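Local structure of bartonella effector protein (Bep) substrate of VirB T4SS (Bartonella sp. 1-1C, 4PY3) at residues H39-A44 with Q67-S72. The protein is a type IV secretion effector whose N-terminal FIC domain, the part described here, probably transfers AMP from ATP to threonine or tyrosine residues of target proteins. Residues are numbered along the deposited sequence; the frame is centred on the assembly and turned at random.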
ATOM      1  N   HIS A  39     -13.793   0.062   9.366  1.00 62.16           N
ATOM      2  CA  HIS A  39     -14.341   1.080  10.260  1.00 61.82           C
ATOM      3  C   HIS A  39     -13.263   1.994  10.848  1.00 58.79           C
ATOM      4  O   HIS A  39     -13.338   3.213  10.707  1.00 59.54           O
ATOM      5  CB  HIS A  39     -15.138   0.438  11.397  1.00 62.90           C
ATOM      6  CG  HIS A  39     -15.724   1.431  12.346  1.00 64.59           C
ATOM      7  ND1 HIS A  39     -15.187   1.707  13.586  1.00 63.50           N
ATOM      8  CD2 HIS A  39     -16.800   2.238  12.211  1.00 67.71           C
ATOM      9  CE1 HIS A  39     -15.920   2.633  14.180  1.00 65.82           C
ATOM     10  NE2 HIS A  39     -16.901   2.975  13.364  1.00 68.41           N
ATOM     11  N   TYR A  40     -12.254   1.403  11.483  1.00 55.32           N
ATOM     12  CA  TYR A  40     -11.184   2.183  12.115  1.00 53.04           C
ATOM     13  C   TYR A  40     -10.321   2.933  11.104  1.00 51.38           C
ATOM     14  O   TYR A  40      -9.901   4.052  11.361  1.00 50.85           O
ATOM     15  CB  TYR A  40     -10.324   1.301  13.032  1.00 51.30           C
ATOM     16  CG  TYR A  40     -11.065   0.957  14.299  1.00 52.22           C
ATOM     17  CD1 TYR A  40     -11.359   1.943  15.234  1.00 53.44           C
ATOM     18  CD2 TYR A  40     -11.496  -0.336  14.554  1.00 52.53           C
ATOM     19  CE1 TYR A  40     -12.050   1.654  16.395  1.00 55.28           C
ATOM     20  CE2 TYR A  40     -12.185  -0.635  15.716  1.00 54.12           C
ATOM     21  CZ  TYR A  40     -12.456   0.366  16.631  1.00 55.58           C
ATOM     22  OH  TYR A  40     -13.143   0.081  17.783  1.00 58.32           O
ATOM     23  N   ALA A  41     -10.056   2.304   9.967  1.00 50.89           N
ATOM     24  CA  ALA A  41      -9.292   2.934   8.901  1.00 50.84           C
ATOM     25  C   ALA A  41      -9.954   4.243   8.466  1.00 52.42           C
ATOM     26  O   ALA A  41      -9.284   5.260   8.337  1.00 51.23           O
ATOM     27  CB  ALA A  41      -9.150   1.991   7.720  1.00 51.33           C
ATOM     28  N   LYS A  42     -11.271   4.206   8.286  1.00 54.87           N
ATOM     29  CA  LYS A  42     -12.035   5.396   7.926  1.00 57.35           C
ATOM     30  C   LYS A  42     -11.925   6.487   8.988  1.00 56.32           C
ATOM     31  O   LYS A  42     -11.770   7.665   8.659  1.00 57.49           O
ATOM     32  CB  LYS A  42     -13.513   5.045   7.633  1.00 60.92           C
ATOM     33  CG  LYS A  42     -13.716   4.520   6.223  1.00 63.27           C
ATOM     34  CD  LYS A  42     -15.178   4.370   5.866  1.00 67.65           C
ATOM     35  CE  LYS A  42     -15.793   3.136   6.501  1.00 68.56           C
ATOM     36  NZ  LYS A  42     -17.211   2.979   6.083  1.00 73.28           N
ATOM     37  N   LYS A  43     -12.007   6.104  10.258  1.00 55.03           N
ATOM     38  CA  LYS A  43     -11.880   7.072  11.348  1.00 54.05           C
ATOM     39  C   LYS A  43     -10.506   7.715  11.362  1.00 51.27           C
ATOM     40  O   LYS A  43     -10.385   8.906  11.612  1.00 51.57           O
ATOM     41  CB  LYS A  43     -12.144   6.409  12.704  1.00 54.25           C
ATOM     42  CG  LYS A  43     -13.542   5.893  12.926  1.00 56.82           C
ATOM     43  CD  LYS A  43     -14.586   6.983  12.881  1.00 59.56           C
ATOM     44  CE  LYS A  43     -15.897   6.373  13.375  1.00 62.44           C
ATOM     45  NZ  LYS A  43     -16.865   7.340  13.923  1.00 65.98           N
ATOM     46  N   ALA A  44      -9.482   6.921  11.093  1.00 49.11           N
ATOM     47  CA  ALA A  44      -8.106   7.396  11.142  1.00 47.67           C
ATOM     48  C   ALA A  44      -7.826   8.352   9.990  1.00 48.21           C
ATOM     49  O   ALA A  44      -7.118   9.342  10.158  1.00 48.16           O
ATOM     50  CB  ALA A  44      -7.136   6.224  11.108  1.00 46.35           C
ATOM     51  N   GLN A  67       0.492   2.728   9.886  1.00 33.96           N
ATOM     52  CA  GLN A  67       0.390   2.791  11.337  1.00 34.54           C
ATOM     53  C   GLN A  67      -0.955   3.394  11.743  1.00 35.06           C
ATOM     54  O   GLN A  67      -1.684   2.822  12.553  1.00 34.97           O
ATOM     55  CB  GLN A  67       1.537   3.601  11.941  1.00 35.43           C
ATOM     56  CG  GLN A  67       1.799   3.278  13.406  1.00 36.20           C
ATOM     57  CD  GLN A  67       3.084   3.888  13.948  1.00 37.20           C
ATOM     58  OE1 GLN A  67       3.971   4.292  13.199  1.00 37.46           O
ATOM     59  NE2 GLN A  67       3.191   3.942  15.269  1.00 38.12           N
ATOM     60  N   ARG A  68      -1.299   4.538  11.163  1.00 35.45           N
ATOM     61  CA  ARG A  68      -2.545   5.202  11.510  1.00 36.18           C
ATOM     62  C   ARG A  68      -3.767   4.397  11.103  1.00 36.00           C
ATOM     63  O   ARG A  68      -4.758   4.367  11.822  1.00 36.67           O
ATOM     64  CB  ARG A  68      -2.610   6.593  10.890  1.00 37.22           C
ATOM     65  CG  ARG A  68      -1.719   7.616  11.583  1.00 38.03           C
ATOM     66  CD  ARG A  68      -2.231   7.885  12.986  1.00 38.83           C
ATOM     67  NE  ARG A  68      -1.494   8.941  13.659  1.00 39.75           N
ATOM     68  CZ  ARG A  68      -1.373   9.061  14.978  1.00 40.57           C
ATOM     69  NH1 ARG A  68      -1.924   8.171  15.808  1.00 40.28           N
ATOM     70  NH2 ARG A  68      -0.677  10.073  15.484  1.00 41.64           N
ATOM     71  N   LEU A  69      -3.702   3.754   9.950  1.00 35.47           N
ATOM     72  CA  LEU A  69      -4.845   3.015   9.439  1.00 35.73           C
ATOM     73  C   LEU A  69      -5.135   1.771  10.254  1.00 35.86           C
ATOM     74  O   LEU A  69      -6.292   1.393  10.379  1.00 36.56           O
ATOM     75  CB  LEU A  69      -4.632   2.609   7.982  1.00 35.42           C
ATOM     76  CG  LEU A  69      -4.643   3.715   6.912  1.00 36.09           C
ATOM     77  CD1 LEU A  69      -4.519   3.071   5.542  1.00 35.86           C
ATOM     78  CD2 LEU A  69      -5.900   4.556   6.983  1.00 37.30           C
ATOM     79  N   PHE A  70      -4.094   1.153  10.816  1.00 35.33           N
ATOM     80  CA  PHE A  70      -4.227  -0.165  11.426  1.00 35.19           C
ATOM     81  C   PHE A  70      -3.809  -0.304  12.898  1.00 35.27           C
ATOM     82  O   PHE A  70      -3.921  -1.386  13.444  1.00 35.21           O
ATOM     83  CB  PHE A  70      -3.465  -1.179  10.582  1.00 34.55           C
ATOM     84  CG  PHE A  70      -4.001  -1.303   9.191  1.00 34.71           C
ATOM     85  CD1 PHE A  70      -5.242  -1.876   8.972  1.00 35.53           C
ATOM     86  CD2 PHE A  70      -3.274  -0.853   8.107  1.00 34.48           C
ATOM     87  CE1 PHE A  70      -5.757  -1.974   7.684  1.00 36.01           C
ATOM     88  CE2 PHE A  70      -3.776  -0.947   6.825  1.00 34.94           C
ATOM     89  CZ  PHE A  70      -5.023  -1.507   6.607  1.00 35.68           C
ATOM     90  N   GLU A  71      -3.400   0.777  13.553  1.00 35.52           N
ATOM     91  CA  GLU A  71      -2.921   0.696  14.941  1.00 35.56           C
ATOM     92  C   GLU A  71      -3.976   0.273  15.959  1.00 36.08           C
ATOM     93  O   GLU A  71      -3.625  -0.172  17.060  1.00 36.22           O
ATOM     94  CB  GLU A  71      -2.257   2.001  15.393  1.00 36.41           C
ATOM     95  CG  GLU A  71      -3.160   3.228  15.435  1.00 37.46           C
ATOM     96  CD  GLU A  71      -2.405   4.550  15.498  1.00 38.23           C
ATOM     97  OE1 GLU A  71      -1.142   4.565  15.402  1.00 38.30           O
ATOM     98  OE2 GLU A  71      -3.089   5.593  15.648  1.00 39.29           O
ATOM     99  N   SER A  72      -5.259   0.422  15.621  1.00 36.07           N
ATOM    100  CA  SER A  72      -6.335  -0.021  16.514  1.00 36.59           C
ATOM    101  C   SER A  72      -6.628  -1.516  16.369  1.00 36.09           C
ATOM    102  O   SER A  72      -7.298  -2.098  17.227  1.00 37.02           O
ATOM    103  CB  SER A  72      -7.613   0.772  16.271  1.00 37.55           C
ATOM    104  OG  SER A  72      -7.489   2.097  16.740  1.00 38.24           O
TER
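Leu69 meets Ala41 where the two backbones run nearest, their CA atoms 4.5 Å apart. So close an approach is possible because helix 30-48 places two alanines, Ala41 and Ala44, against the C-terminal part of helix 59-70. The carbonyl of Leu69 reaches the other helix, its O lying 3.7 Å from Ala41 CA. The Leu69 side chain leans in as well, with CG beside the backbone N (chi1 -70°). Its CD2 comes to 3.7 Å from Ala41 O; the methyl of Ala41 is a little farther, CB to Leu69 CD2 being 4.2 Å. Leu69, which is buried, also touches Thr162 of helix 159-173. One turn along, the methyl of Ala44 presses on backbone, with CB 3.1 Å from Arg68 O, a tight approach. The Arg68 side chain leads away and bridges to Glu71, NH1 to OE2 at 2.8 Å, the carboxylate oxygen meeting the guanidinium in its plane by the syn lone pair. Toward the other end, Ser72 sets its CB over one face of the Tyr40 ring in a CH-pi contact, 4.2 Å from the centroid and 21° off the normal. The Tyr40 ring also meets that of His25, their planes about 10° apart. The whole is a close, alanine-lined helix-helix contact at the surface of the mostly helical FIC domain, joining helix 30-48 to the C-terminal part of helix 59-70 and the residues up to Ser72.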